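Long-range contacts in titin (Homo sapiens, PDB 2A38), which spans the half-sarcomere of striated muscle as a giant elastic protein and is anchored in the Z-disc by its N-terminal pair of immunoglobulin domains: residues A[98-103]-A[128-133]; A[104-109]-A[183-188]; A[115-120]-A[166-171]; A[124-129]-A[156-161]; A[137-142]-A[172-177]. All coordinates share one frame; numbering follows the deposited sequence.

Contact 1 of 5, residues A[98-103]-A[128-133]; sequences KAETAP and TGIPTP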
# COMPACT_ATOMS: atom_id res chain seq x y z
N LYS A 98 8.35 -3.88 6.98
CA LYS A 98 8.44 -5.00 6.05
C LYS A 98 7.76 -4.67 4.73
O LYS A 98 6.60 -4.25 4.70
CB LYS A 98 7.80 -6.25 6.67
CG LYS A 98 7.73 -7.46 5.75
CD LYS A 98 9.11 -7.82 5.20
CE LYS A 98 9.02 -8.78 4.02
NZ LYS A 98 10.33 -8.96 3.33
N ALA A 99 8.49 -4.86 3.63
CA ALA A 99 7.97 -4.59 2.29
C ALA A 99 6.69 -5.39 2.02
O ALA A 99 6.61 -6.58 2.32
CB ALA A 99 9.02 -4.93 1.24
N GLU A 100 5.70 -4.71 1.45
CA GLU A 100 4.42 -5.33 1.14
C GLU A 100 4.37 -5.83 -0.30
O GLU A 100 4.92 -5.19 -1.20
CB GLU A 100 3.30 -4.31 1.37
CG GLU A 100 1.93 -4.74 0.90
CD GLU A 100 0.91 -3.60 0.93
OE1 GLU A 100 1.25 -2.49 0.46
OE2 GLU A 100 -0.22 -3.82 1.41
N THR A 101 3.73 -6.97 -0.50
CA THR A 101 3.58 -7.54 -1.83
C THR A 101 2.22 -8.20 -1.98
O THR A 101 1.60 -8.61 -1.00
CB THR A 101 4.68 -8.58 -2.14
OG1 THR A 101 4.70 -9.58 -1.11
CG2 THR A 101 6.04 -7.91 -2.25
N ALA A 102 1.76 -8.29 -3.23
CA ALA A 102 0.48 -8.90 -3.55
C ALA A 102 0.57 -9.39 -4.98
O ALA A 102 1.05 -8.68 -5.86
CB ALA A 102 -0.63 -7.86 -3.43
N PRO A 103 0.12 -10.63 -5.25
CA PRO A 103 0.19 -11.13 -6.62
C PRO A 103 -0.80 -10.38 -7.50
O PRO A 103 -1.71 -9.71 -6.98
CB PRO A 103 -0.17 -12.60 -6.46
CG PRO A 103 -1.18 -12.55 -5.35
CD PRO A 103 -0.56 -11.59 -4.36
N THR A 128 -4.51 -5.23 -10.26
CA THR A 128 -3.80 -4.68 -9.11
C THR A 128 -2.69 -5.64 -8.72
O THR A 128 -2.67 -6.80 -9.15
CB THR A 128 -4.73 -4.50 -7.90
OG1 THR A 128 -5.35 -5.75 -7.58
CG2 THR A 128 -5.79 -3.43 -8.19
N GLY A 129 -1.77 -5.16 -7.89
CA GLY A 129 -0.66 -5.99 -7.45
C GLY A 129 0.53 -5.13 -7.04
O GLY A 129 0.68 -3.99 -7.50
N ILE A 130 1.37 -5.70 -6.19
CA ILE A 130 2.57 -5.02 -5.69
C ILE A 130 3.70 -6.03 -5.70
O ILE A 130 3.64 -7.05 -5.02
CB ILE A 130 2.36 -4.55 -4.22
CG1 ILE A 130 1.08 -3.72 -4.13
CG2 ILE A 130 3.56 -3.74 -3.76
CD1 ILE A 130 0.58 -3.50 -2.71
N PRO A 131 4.76 -5.78 -6.49
CA PRO A 131 4.98 -4.63 -7.38
C PRO A 131 3.91 -4.52 -8.45
O PRO A 131 3.15 -5.46 -8.69
CB PRO A 131 6.34 -4.93 -8.01
CG PRO A 131 7.01 -5.82 -7.01
CD PRO A 131 5.89 -6.72 -6.57
N THR A 132 3.85 -3.37 -9.11
CA THR A 132 2.88 -3.16 -10.17
C THR A 132 3.07 -4.25 -11.23
O THR A 132 4.19 -4.52 -11.67
CB THR A 132 3.08 -1.80 -10.82
OG1 THR A 132 3.05 -0.79 -9.81
CG2 THR A 132 2.00 -1.54 -11.85
N PRO A 133 1.98 -4.91 -11.65
CA PRO A 133 2.10 -5.96 -12.65
C PRO A 133 2.40 -5.47 -14.07
O PRO A 133 2.10 -4.34 -14.43
CB PRO A 133 0.74 -6.66 -12.60
CG PRO A 133 0.22 -6.32 -11.23
CD PRO A 133 0.62 -4.88 -11.09
O HOH W 1 -3.43 -7.51 -6.05

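Contact 2 of 5, residues A[104-109]-A[183-188]; sequences PNFVQR and GRATST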
# COMPACT_ATOMS: atom_id res chain seq x y z
N PRO A 104 -0.65 -10.45 -8.83
CA PRO A 104 -1.57 -9.75 -9.72
C PRO A 104 -2.99 -10.28 -9.52
O PRO A 104 -3.22 -11.48 -9.38
CB PRO A 104 -1.03 -10.07 -11.11
CG PRO A 104 0.44 -10.29 -10.85
CD PRO A 104 0.42 -11.12 -9.61
N ASN A 105 -3.95 -9.37 -9.51
CA ASN A 105 -5.33 -9.73 -9.30
C ASN A 105 -6.24 -8.99 -10.28
O ASN A 105 -6.08 -7.79 -10.48
CB ASN A 105 -5.73 -9.40 -7.87
CG ASN A 105 -7.18 -9.70 -7.59
OD1 ASN A 105 -7.66 -10.81 -7.83
ND2 ASN A 105 -7.90 -8.70 -7.07
N PHE A 106 -7.16 -9.72 -10.90
CA PHE A 106 -8.09 -9.09 -11.83
C PHE A 106 -9.35 -8.65 -11.11
O PHE A 106 -10.21 -9.47 -10.80
CB PHE A 106 -8.47 -10.05 -12.95
CG PHE A 106 -7.39 -10.27 -13.95
CD1 PHE A 106 -6.54 -11.35 -13.84
CD2 PHE A 106 -7.18 -9.35 -14.96
CE1 PHE A 106 -5.49 -11.51 -14.74
CE2 PHE A 106 -6.13 -9.50 -15.86
CZ PHE A 106 -5.29 -10.58 -15.74
N VAL A 107 -9.44 -7.35 -10.83
CA VAL A 107 -10.61 -6.80 -10.17
C VAL A 107 -11.71 -6.89 -11.21
O VAL A 107 -12.85 -7.25 -10.90
CB VAL A 107 -10.38 -5.33 -9.77
CG1 VAL A 107 -11.66 -4.73 -9.21
CG2 VAL A 107 -9.27 -5.24 -8.74
N GLN A 108 -11.36 -6.54 -12.44
CA GLN A 108 -12.28 -6.62 -13.57
C GLN A 108 -11.62 -7.54 -14.61
O GLN A 108 -10.52 -7.27 -15.10
CB GLN A 108 -12.51 -5.25 -14.20
CG GLN A 108 -13.52 -5.29 -15.33
CD GLN A 108 -13.58 -4.00 -16.10
OE1 GLN A 108 -13.23 -2.94 -15.57
NE2 GLN A 108 -14.05 -4.06 -17.34
N ARG A 109 -12.31 -8.63 -14.93
CA ARG A 109 -11.83 -9.62 -15.88
C ARG A 109 -12.41 -9.42 -17.27
O ARG A 109 -13.37 -8.67 -17.45
CB ARG A 109 -12.22 -11.02 -15.40
CG ARG A 109 -11.50 -11.47 -14.16
CD ARG A 109 -12.01 -12.83 -13.69
NE ARG A 109 -11.08 -13.42 -12.72
CZ ARG A 109 -11.42 -14.35 -11.83
NH1 ARG A 109 -12.67 -14.79 -11.77
NH2 ARG A 109 -10.51 -14.82 -10.99
N GLY A 183 3.79 -13.33 -8.42
CA GLY A 183 2.84 -14.20 -9.07
C GLY A 183 2.41 -13.83 -10.47
O GLY A 183 2.83 -12.82 -11.03
N ARG A 184 1.57 -14.68 -11.04
CA ARG A 184 1.04 -14.48 -12.37
C ARG A 184 -0.44 -14.83 -12.37
O ARG A 184 -0.87 -15.78 -11.73
CB ARG A 184 1.75 -15.38 -13.38
CG ARG A 184 1.30 -15.15 -14.82
CD ARG A 184 1.81 -16.25 -15.73
NE ARG A 184 1.25 -17.53 -15.33
CZ ARG A 184 1.78 -18.70 -15.67
NH1 ARG A 184 2.88 -18.75 -16.40
NH2 ARG A 184 1.20 -19.84 -15.27
N ALA A 185 -1.22 -14.02 -13.08
CA ALA A 185 -2.65 -14.22 -13.19
C ALA A 185 -2.99 -14.08 -14.67
O ALA A 185 -2.35 -13.32 -15.39
CB ALA A 185 -3.37 -13.16 -12.38
N THR A 186 -4.00 -14.82 -15.13
CA THR A 186 -4.42 -14.72 -16.52
C THR A 186 -5.93 -14.65 -16.60
O THR A 186 -6.64 -15.20 -15.76
CB THR A 186 -3.91 -15.91 -17.37
OG1 THR A 186 -4.60 -17.10 -16.98
CG2 THR A 186 -2.42 -16.11 -17.17
N SER A 187 -6.42 -13.94 -17.62
CA SER A 187 -7.84 -13.76 -17.85
C SER A 187 -8.08 -14.09 -19.32
O SER A 187 -7.34 -13.64 -20.20
CB SER A 187 -8.22 -12.31 -17.56
OG SER A 187 -9.62 -12.09 -17.67
N THR A 188 -9.11 -14.89 -19.59
CA THR A 188 -9.41 -15.28 -20.96
C THR A 188 -10.87 -15.06 -21.28
O THR A 188 -11.73 -15.16 -20.41
CB THR A 188 -9.11 -16.77 -21.23
OG1 THR A 188 -7.85 -17.12 -20.64
CG2 THR A 188 -9.05 -17.03 -22.73

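Contact 3 of 5, residues A[115-120]-A[166-171]; sequences VRQGSQ and AYPEDS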
# COMPACT_ATOMS: atom_id res chain seq x y z
N VAL A 115 -20.70 -10.30 -31.29
CA VAL A 115 -21.18 -9.10 -31.95
C VAL A 115 -21.27 -9.31 -33.46
O VAL A 115 -20.68 -10.24 -34.00
CB VAL A 115 -20.25 -7.90 -31.67
CG1 VAL A 115 -20.12 -7.69 -30.16
CG2 VAL A 115 -18.87 -8.15 -32.30
N ARG A 116 -22.01 -8.44 -34.13
CA ARG A 116 -22.13 -8.55 -35.57
C ARG A 116 -21.00 -7.80 -36.26
O ARG A 116 -20.39 -6.87 -35.70
CB ARG A 116 -23.48 -8.02 -36.04
CG ARG A 116 -24.53 -9.10 -36.20
CD ARG A 116 -25.79 -8.56 -36.86
NE ARG A 116 -26.67 -7.94 -35.88
CZ ARG A 116 -27.49 -8.63 -35.09
NH1 ARG A 116 -27.55 -9.96 -35.18
NH2 ARG A 116 -28.24 -7.99 -34.20
N GLN A 117 -20.71 -8.23 -37.48
CA GLN A 117 -19.65 -7.65 -38.29
C GLN A 117 -19.70 -6.13 -38.31
O GLN A 117 -20.76 -5.54 -38.46
CB GLN A 117 -19.78 -8.19 -39.71
CG GLN A 117 -18.61 -7.89 -40.59
CD GLN A 117 -18.78 -8.49 -41.97
OE1 GLN A 117 -18.98 -9.71 -42.10
NE2 GLN A 117 -18.71 -7.65 -43.00
N GLY A 118 -18.54 -5.49 -38.13
CA GLY A 118 -18.48 -4.03 -38.16
C GLY A 118 -18.70 -3.31 -36.84
O GLY A 118 -18.60 -2.08 -36.79
N SER A 119 -19.00 -4.05 -35.78
CA SER A 119 -19.24 -3.47 -34.46
C SER A 119 -17.96 -2.97 -33.79
O SER A 119 -16.89 -3.54 -33.98
CB SER A 119 -19.88 -4.50 -33.54
OG SER A 119 -21.02 -5.08 -34.12
N GLN A 120 -18.08 -1.90 -33.00
CA GLN A 120 -16.96 -1.38 -32.24
C GLN A 120 -16.96 -2.22 -30.97
O GLN A 120 -17.99 -2.33 -30.30
CB GLN A 120 -17.18 0.09 -31.88
CG GLN A 120 -16.15 0.63 -30.89
CD GLN A 120 -16.59 1.95 -30.25
OE1 GLN A 120 -16.47 3.03 -30.85
NE2 GLN A 120 -17.12 1.86 -29.03
N ALA A 166 -14.92 -4.54 -35.77
CA ALA A 166 -14.71 -5.97 -35.66
C ALA A 166 -15.26 -6.73 -36.86
O ALA A 166 -16.42 -6.55 -37.23
CB ALA A 166 -15.36 -6.47 -34.39
N TYR A 167 -14.42 -7.57 -37.45
CA TYR A 167 -14.79 -8.41 -38.60
C TYR A 167 -14.52 -9.86 -38.23
O TYR A 167 -13.75 -10.13 -37.31
CB TYR A 167 -14.01 -8.00 -39.86
CG TYR A 167 -14.46 -6.67 -40.41
CD1 TYR A 167 -13.74 -5.50 -40.14
CD2 TYR A 167 -15.67 -6.56 -41.10
CE1 TYR A 167 -14.22 -4.25 -40.54
CE2 TYR A 167 -16.16 -5.32 -41.50
CZ TYR A 167 -15.44 -4.17 -41.21
OH TYR A 167 -15.96 -2.94 -41.55
N PRO A 168 -15.14 -10.82 -38.94
CA PRO A 168 -14.97 -12.26 -38.68
C PRO A 168 -13.52 -12.73 -38.45
O PRO A 168 -13.29 -13.62 -37.64
CB PRO A 168 -15.61 -12.90 -39.91
CG PRO A 168 -16.72 -11.96 -40.21
CD PRO A 168 -16.03 -10.62 -40.10
N GLU A 169 -12.55 -12.15 -39.16
CA GLU A 169 -11.15 -12.52 -38.98
C GLU A 169 -10.62 -12.22 -37.57
O GLU A 169 -9.58 -12.75 -37.16
CB GLU A 169 -10.29 -11.77 -40.00
CG GLU A 169 -10.24 -12.42 -41.38
CD GLU A 169 -9.55 -11.55 -42.43
OE1 GLU A 169 -8.53 -10.89 -42.10
OE2 GLU A 169 -10.03 -11.53 -43.59
N ASP A 170 -11.35 -11.37 -36.82
CA ASP A 170 -10.95 -10.99 -35.46
C ASP A 170 -11.50 -11.91 -34.36
O ASP A 170 -11.21 -11.73 -33.19
CB ASP A 170 -11.40 -9.56 -35.15
CG ASP A 170 -10.89 -8.55 -36.17
OD1 ASP A 170 -9.69 -8.62 -36.53
OD2 ASP A 170 -11.68 -7.68 -36.60
N SER A 171 -12.32 -12.88 -34.75
CA SER A 171 -12.87 -13.81 -33.78
C SER A 171 -11.71 -14.64 -33.21
O SER A 171 -10.69 -14.85 -33.86
CB SER A 171 -13.88 -14.75 -34.45
OG SER A 171 -14.97 -14.02 -34.99

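Contact 4 of 5, residues A[124-129]-A[156-161]; sequences QVRVTG and GDLYSL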
# COMPACT_ATOMS: atom_id res chain seq x y z
N GLN A 124 -12.00 -4.88 -21.61
CA GLN A 124 -11.25 -4.26 -20.52
C GLN A 124 -10.96 -5.16 -19.34
O GLN A 124 -11.68 -6.12 -19.08
CB GLN A 124 -11.98 -3.04 -19.96
CG GLN A 124 -12.22 -1.92 -20.91
CD GLN A 124 -12.58 -0.65 -20.16
OE1 GLN A 124 -13.21 -0.70 -19.10
NE2 GLN A 124 -12.19 0.50 -20.71
N VAL A 125 -9.91 -4.79 -18.61
CA VAL A 125 -9.50 -5.48 -17.40
C VAL A 125 -8.95 -4.43 -16.44
O VAL A 125 -8.46 -3.37 -16.85
CB VAL A 125 -8.37 -6.51 -17.67
CG1 VAL A 125 -8.85 -7.60 -18.62
CG2 VAL A 125 -7.15 -5.81 -18.25
N ARG A 126 -9.07 -4.69 -15.15
CA ARG A 126 -8.51 -3.80 -14.14
C ARG A 126 -7.63 -4.73 -13.30
O ARG A 126 -8.11 -5.72 -12.76
CB ARG A 126 -9.61 -3.18 -13.27
CG ARG A 126 -9.04 -2.29 -12.18
CD ARG A 126 -10.12 -1.59 -11.39
NE ARG A 126 -10.67 -0.43 -12.09
CZ ARG A 126 -10.02 0.71 -12.27
NH1 ARG A 126 -8.79 0.87 -11.81
NH2 ARG A 126 -10.61 1.71 -12.92
N VAL A 127 -6.34 -4.42 -13.23
CA VAL A 127 -5.40 -5.26 -12.50
C VAL A 127 -4.68 -4.54 -11.38
O VAL A 127 -4.26 -3.39 -11.53
CB VAL A 127 -4.31 -5.82 -13.45
CG1 VAL A 127 -3.41 -6.78 -12.70
CG2 VAL A 127 -4.95 -6.51 -14.63
N THR A 128 -4.51 -5.23 -10.26
CA THR A 128 -3.80 -4.68 -9.11
C THR A 128 -2.69 -5.64 -8.72
O THR A 128 -2.67 -6.80 -9.15
CB THR A 128 -4.73 -4.50 -7.90
OG1 THR A 128 -5.35 -5.75 -7.58
CG2 THR A 128 -5.79 -3.43 -8.19
N GLY A 129 -1.77 -5.16 -7.89
CA GLY A 129 -0.66 -5.99 -7.45
C GLY A 129 0.53 -5.13 -7.04
O GLY A 129 0.68 -3.99 -7.50
N GLY A 156 -3.90 4.00 -15.40
CA GLY A 156 -3.81 3.46 -14.06
C GLY A 156 -3.81 1.94 -14.12
O GLY A 156 -3.00 1.34 -14.81
N ASP A 157 -4.75 1.33 -13.40
CA ASP A 157 -4.86 -0.12 -13.37
C ASP A 157 -5.80 -0.66 -14.44
O ASP A 157 -5.95 -1.87 -14.59
CB ASP A 157 -5.36 -0.56 -11.99
CG ASP A 157 -4.64 0.13 -10.87
OD1 ASP A 157 -3.41 0.34 -11.00
OD2 ASP A 157 -5.29 0.47 -9.85
N LEU A 158 -6.41 0.24 -15.20
CA LEU A 158 -7.36 -0.13 -16.24
C LEU A 158 -6.73 -0.24 -17.63
O LEU A 158 -6.22 0.74 -18.17
CB LEU A 158 -8.50 0.89 -16.27
CG LEU A 158 -9.77 0.58 -17.04
CD1 LEU A 158 -10.44 -0.68 -16.50
CD2 LEU A 158 -10.71 1.77 -16.91
N TYR A 159 -6.77 -1.44 -18.21
CA TYR A 159 -6.23 -1.68 -19.55
C TYR A 159 -7.38 -2.04 -20.46
O TYR A 159 -8.30 -2.76 -20.07
CB TYR A 159 -5.23 -2.84 -19.56
CG TYR A 159 -3.96 -2.59 -18.79
CD1 TYR A 159 -3.95 -2.63 -17.40
CD2 TYR A 159 -2.76 -2.33 -19.46
CE1 TYR A 159 -2.77 -2.42 -16.68
CE2 TYR A 159 -1.58 -2.12 -18.76
CZ TYR A 159 -1.59 -2.17 -17.37
OH TYR A 159 -0.41 -1.98 -16.67
N SER A 160 -7.34 -1.53 -21.68
CA SER A 160 -8.39 -1.80 -22.63
C SER A 160 -7.85 -2.16 -23.99
O SER A 160 -6.77 -1.71 -24.38
CB SER A 160 -9.28 -0.56 -22.78
OG SER A 160 -9.70 -0.08 -21.51
N LEU A 161 -8.59 -3.01 -24.68
CA LEU A 161 -8.26 -3.41 -26.03
C LEU A 161 -9.49 -2.99 -26.83
O LEU A 161 -10.58 -3.54 -26.65
CB LEU A 161 -8.07 -4.93 -26.15
CG LEU A 161 -8.01 -5.37 -27.62
CD1 LEU A 161 -6.91 -4.62 -28.34
CD2 LEU A 161 -7.77 -6.87 -27.70
O HOH W 2 -6.32 3.16 -11.47

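Contact 5 of 5, residues A[137-142]-A[172-177]; sequences FYRDGA and GTYSVN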
# COMPACT_ATOMS: atom_id res chain seq x y z
N PHE A 137 -1.52 -8.41 -23.65
CA PHE A 137 -2.72 -8.98 -24.24
C PHE A 137 -2.37 -9.95 -25.35
O PHE A 137 -1.44 -9.72 -26.12
CB PHE A 137 -3.61 -7.88 -24.82
CG PHE A 137 -4.11 -6.91 -23.79
CD1 PHE A 137 -3.24 -6.02 -23.16
CD2 PHE A 137 -5.46 -6.88 -23.44
CE1 PHE A 137 -3.71 -5.12 -22.19
CE2 PHE A 137 -5.94 -5.99 -22.48
CZ PHE A 137 -5.06 -5.11 -21.86
N TYR A 138 -3.13 -11.03 -25.43
CA TYR A 138 -2.90 -12.06 -26.44
C TYR A 138 -4.16 -12.46 -27.18
O TYR A 138 -5.26 -12.41 -26.63
CB TYR A 138 -2.31 -13.30 -25.79
CG TYR A 138 -1.03 -13.04 -25.05
CD1 TYR A 138 0.20 -13.21 -25.68
CD2 TYR A 138 -1.04 -12.60 -23.73
CE1 TYR A 138 1.39 -12.94 -25.01
CE2 TYR A 138 0.14 -12.33 -23.05
CZ TYR A 138 1.35 -12.50 -23.70
OH TYR A 138 2.53 -12.25 -23.03
N ARG A 139 -3.99 -12.86 -28.43
CA ARG A 139 -5.09 -13.35 -29.23
C ARG A 139 -4.62 -14.73 -29.67
O ARG A 139 -3.63 -14.84 -30.39
CB ARG A 139 -5.33 -12.50 -30.47
CG ARG A 139 -6.55 -12.98 -31.25
CD ARG A 139 -6.49 -12.61 -32.71
NE ARG A 139 -7.52 -13.32 -33.46
CZ ARG A 139 -7.55 -13.41 -34.79
NH1 ARG A 139 -6.60 -12.84 -35.52
NH2 ARG A 139 -8.53 -14.08 -35.39
N ASP A 140 -5.30 -15.76 -29.21
CA ASP A 140 -4.92 -17.14 -29.53
C ASP A 140 -3.43 -17.36 -29.25
O ASP A 140 -2.73 -18.00 -30.04
CB ASP A 140 -5.23 -17.46 -31.01
CG ASP A 140 -6.73 -17.52 -31.31
OD1 ASP A 140 -7.51 -18.10 -30.51
OD2 ASP A 140 -7.13 -16.98 -32.38
N GLY A 141 -2.95 -16.83 -28.14
CA GLY A 141 -1.55 -17.02 -27.76
C GLY A 141 -0.49 -16.11 -28.37
O GLY A 141 0.67 -16.19 -27.98
N ALA A 142 -0.86 -15.27 -29.33
CA ALA A 142 0.12 -14.37 -29.94
C ALA A 142 -0.11 -12.95 -29.43
O ALA A 142 -1.25 -12.47 -29.38
CB ALA A 142 -0.01 -14.41 -31.46
N GLY A 172 -11.88 -15.12 -31.98
CA GLY A 172 -10.83 -15.92 -31.39
C GLY A 172 -10.81 -15.83 -29.88
O GLY A 172 -11.69 -15.22 -29.26
N THR A 173 -9.79 -16.44 -29.29
CA THR A 173 -9.62 -16.43 -27.85
C THR A 173 -8.72 -15.28 -27.44
O THR A 173 -7.56 -15.22 -27.85
CB THR A 173 -9.01 -17.75 -27.36
OG1 THR A 173 -9.93 -18.82 -27.61
CG2 THR A 173 -8.72 -17.68 -25.88
N TYR A 174 -9.27 -14.37 -26.65
CA TYR A 174 -8.50 -13.23 -26.19
C TYR A 174 -8.14 -13.42 -24.74
O TYR A 174 -8.97 -13.85 -23.94
CB TYR A 174 -9.28 -11.93 -26.37
CG TYR A 174 -9.34 -11.49 -27.81
CD1 TYR A 174 -10.18 -12.13 -28.72
CD2 TYR A 174 -8.51 -10.47 -28.28
CE1 TYR A 174 -10.19 -11.77 -30.06
CE2 TYR A 174 -8.51 -10.10 -29.61
CZ TYR A 174 -9.35 -10.75 -30.50
OH TYR A 174 -9.34 -10.40 -31.83
N SER A 175 -6.89 -13.12 -24.40
CA SER A 175 -6.45 -13.26 -23.02
C SER A 175 -5.50 -12.15 -22.60
O SER A 175 -4.90 -11.46 -23.43
CB SER A 175 -5.75 -14.60 -22.84
OG SER A 175 -4.69 -14.72 -23.77
N VAL A 176 -5.37 -11.98 -21.30
CA VAL A 176 -4.46 -10.99 -20.77
C VAL A 176 -3.68 -11.70 -19.68
O VAL A 176 -4.24 -12.46 -18.89
CB VAL A 176 -5.20 -9.77 -20.18
CG1 VAL A 176 -6.32 -10.22 -19.31
CG2 VAL A 176 -4.23 -8.91 -19.39
N ASN A 177 -2.38 -11.47 -19.68
CA ASN A 177 -1.48 -12.06 -18.72
C ASN A 177 -0.87 -10.95 -17.87
O ASN A 177 -0.35 -9.97 -18.42
CB ASN A 177 -0.38 -12.79 -19.47
CG ASN A 177 0.02 -14.05 -18.80
OD1 ASN A 177 0.80 -14.04 -17.85
ND2 ASN A 177 -0.54 -15.16 -19.26
O HOH W 3 -10.38 -19.46 -30.63
O HOH W 4 -5.07 -15.87 -26.10

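Contact 1 of 5, residues A[98-103]-A[128-133]
Ile130 and Ala102 face each other as an antiparallel hydrogen-bonded pair, with Glu100 reaching in from the chain just before. Ala102 N donates a hydrogen bond to Ile130 O (2.9 Å), and Ile130 N returns a bond of 3.0 Å to Ala102 O. Ile130 has the largest share of the buried surface, and its two branches divide the work. CG2, anti to the backbone N, lies against Glu100 O at 3.2 Å, while CG1 carries CD1 out to the carboxylate, 3.4 Å from Glu100 OE1. The extended Glu100 chain crosses this methyl obliquely, so a long side chain with an aliphatic stem suits the place. Ala102 adds only its methyl, CB lying 4.0 Å from Ile130 N. Gly129 has backbone angles (phi 156°, psi 156°) that would jam a CB against the preceding carbonyl, and the cis peptide before Pro131 bends the chain away after the bridge. Asn180 ND2 bonds both Ala102 O and Pro131 O, tying the strand end to the loop. This is the start of the edge strand of an I-set sandwich, entered straight from the short linker between two tandem immunoglobulin domains.

Contact 2 of 5, residues A[104-109]-A[183-188]
The first strand of an immunoglobulin sandwich meets the last one here along the edge where the two sheets come together, with Pro104, Phe106, Ala185 and Ser187 turned inward. Strands 104-106 and 183-188 run nearly parallel, 21° apart, but their axes are 6.2 Å from each other and they belong to different sheets, so side chains rather than backbone bonds join them. Phe106 and Pro104 share this work. With CG anti to its carbonyl carbon (chi1 -74°), the Phe106 ring swings across to strand 183-188, and Ser187 CB sits over the middle of one face, 3.8 Å from the centroid and 9° off the normal, a CH-pi contact. At the ring edge CE1 touches the backbone, 3.7 Å from Thr186 N, and Ala185 CB approaches the same CE1 obliquely at 3.6 Å. Further along, Ala185 CB also lies 3.4 Å from Pro104 O, and the proline ring rests its CD on Gly183 O at 3.3 Å. Alanine suits position 185 because its small methyl fits between Pro104 O and Phe106 CE1. Ser187 OG lies 3.6 Å from Arg109 CB but bonds to Leu110 N, where the chain has crossed to the other sheet past the classic bulge of Val107 and Gln108 opposite Arg126. The joint therefore rests on dispersion and shape, with the inward Ser187 hydroxyl satisfied by a backbone amide.

Contact 3 of 5, residues A[115-120]-A[166-171]
Gln117 lies against Tyr167 and Pro168 where a type II turn, Arg116 to Ser119, meets the loop leading into strand 172-180 at one end of the immunoglobulin sandwich. From CB the chain sets off with CG anti to the backbone N (chi1 -169°), which brings CG to 3.3 Å from Tyr167 CD2. CD comes next, at the ring edge and in its plane, 3.8 Å from the same CD2. At the tip the amide divides: OE1 rests on Pro168 CD at 3.7 Å, and NE2 returns to Tyr167 CD2, the amide and ring planes standing 57° apart. A flexible, uncharged glutamine can thus lay its stem along the tyrosine and its OE1 against the proline ring. Gly118 takes the third position of the turn, where its positive phi calls for glycine. Its N-H is directed at Ala166 O, though the 2.5 Å between N and O is doubtfully short. Ala166 N bonds Ser119 O more convincingly, and the small alanine CB turns inward toward Val121 and Val193. Tyr167 OH is held by Glu165. The loop is braced from within by Tyr167 N, which gives an almost straight bond (176°) of 2.9 Å to Asp170 OD2, on the anti side and somewhat out of the carboxylate plane.

Contact 4 of 5, residues A[124-129]-A[156-161]
The guanidinium of Arg126 carries Leu158 CB over one face, 4.0 Å above its plane and offset toward the rim, with water 2 at its edge. Asp157 CB approaches NH1 obliquely; the Asp157 carboxylate stands nearly perpendicular (89°) to the guanidinium, its OD2 4.0 Å from Arg126 NH1, too far for a salt bridge though likely to be a mild attraction. This surface decorates an antiparallel pair of neighbouring strands in one sheet of the immunoglobulin sandwich. Val125 and Tyr159 form its hydrogen-bonded pair, exchanging Val125 N to Tyr159 O at 3.0 Å and Tyr159 N to Val125 O at 2.9 Å. On the inward face Val125 CG2 packs 3.8 Å from Tyr159 CB, and branched Val125 and Val127 continue onto Phe106. On the outward face Gln124 extends from CG until NE2 is 2.7 Å from Ser160 OG, a weak bond because it is bent to 117°, while OE1 brushes Leu158 CD1. Shortening Gln124 to an alanine is likely to cost Ser160 OG its weak amide partner and uncover Leu158 CD1. The outer side mixes Gln124, Arg126 and Ser160 with Leu158, whose branches meet the flat ends of its long neighbours; valines suit the inner. At the start of the pairing Val127 N binds Asp157 O, and water 2 accepts a hydrogen bond from Asp157 N (3.1 Å) and a weak one from Arg126 NH1.

Contact 5 of 5, residues A[137-142]-A[172-177]
Strands 137-139 and 172-177 run antiparallel, 158° apart with axes 4.6 Å from each other, and Tyr138 opposite Ser175 forms the hydrogen-bonded pair: Tyr138 N to Ser175 O is 2.7 Å and Ser175 N to Tyr138 O is 2.9 Å. Beyond it the first segment folds into a type I' turn from Arg139 to Ala142, whose positive phi values suit Asp140 and Gly141. Asp140 grips Thr173 twice, by Asp140 N to Thr173 O and by its own OD1, which takes Thr173 N at 3.1 Å from above the carboxylate plane. Gly172 fits here on two counts: its backbone angles call for glycine, and a CB would clash with Asp140 OD2. On the inward face Arg139 lays its stem over the Tyr174 ring: with CG anti to the backbone N (chi1 -177°), that carbon stands 3.6 Å above the ring plane, offset toward the rim. The guanidinium lies beyond the ring, its plane 19° from that of the ring, and NH2 bonds Ser171 O. On the other face Tyr138 CE2 meets Asn177 CB at 3.6 Å, and water 4 joins Ser175 OG to Thr173 O and Gly141 N. A phenylalanine in place of Tyr174 is likely to leave Asp170 O without its hydroxyl mate. That bond, from Tyr174 OH to the carbonyl four residues earlier, is the tyrosine corner characteristic of immunoglobulin and other Greek key folds.

Overall arrangement
Contact 1 opens the second immunoglobulin domain at the linker, and contact 3 closes its far end; their centres are about 37 Å apart. Between them, contacts 2 and 4 have centres about 9 Å apart, joined by a probable hydrogen bond from Val107 N to Arg126 O and by Phe106 CE2 on Val127 CG2 at 3.4 Å. Contact 5 builds the opposite sheet, and the sandwich core joins it to contact 4, with Val125 CG1 3.7 Å from Val176 CG1 and Leu161 beside Tyr174. Contacts 3 and 5, centres about 16 Å apart, meet through the Arg139 guanidinium. The cadmium ion, bound by Glu26 and His28, belongs to the first domain.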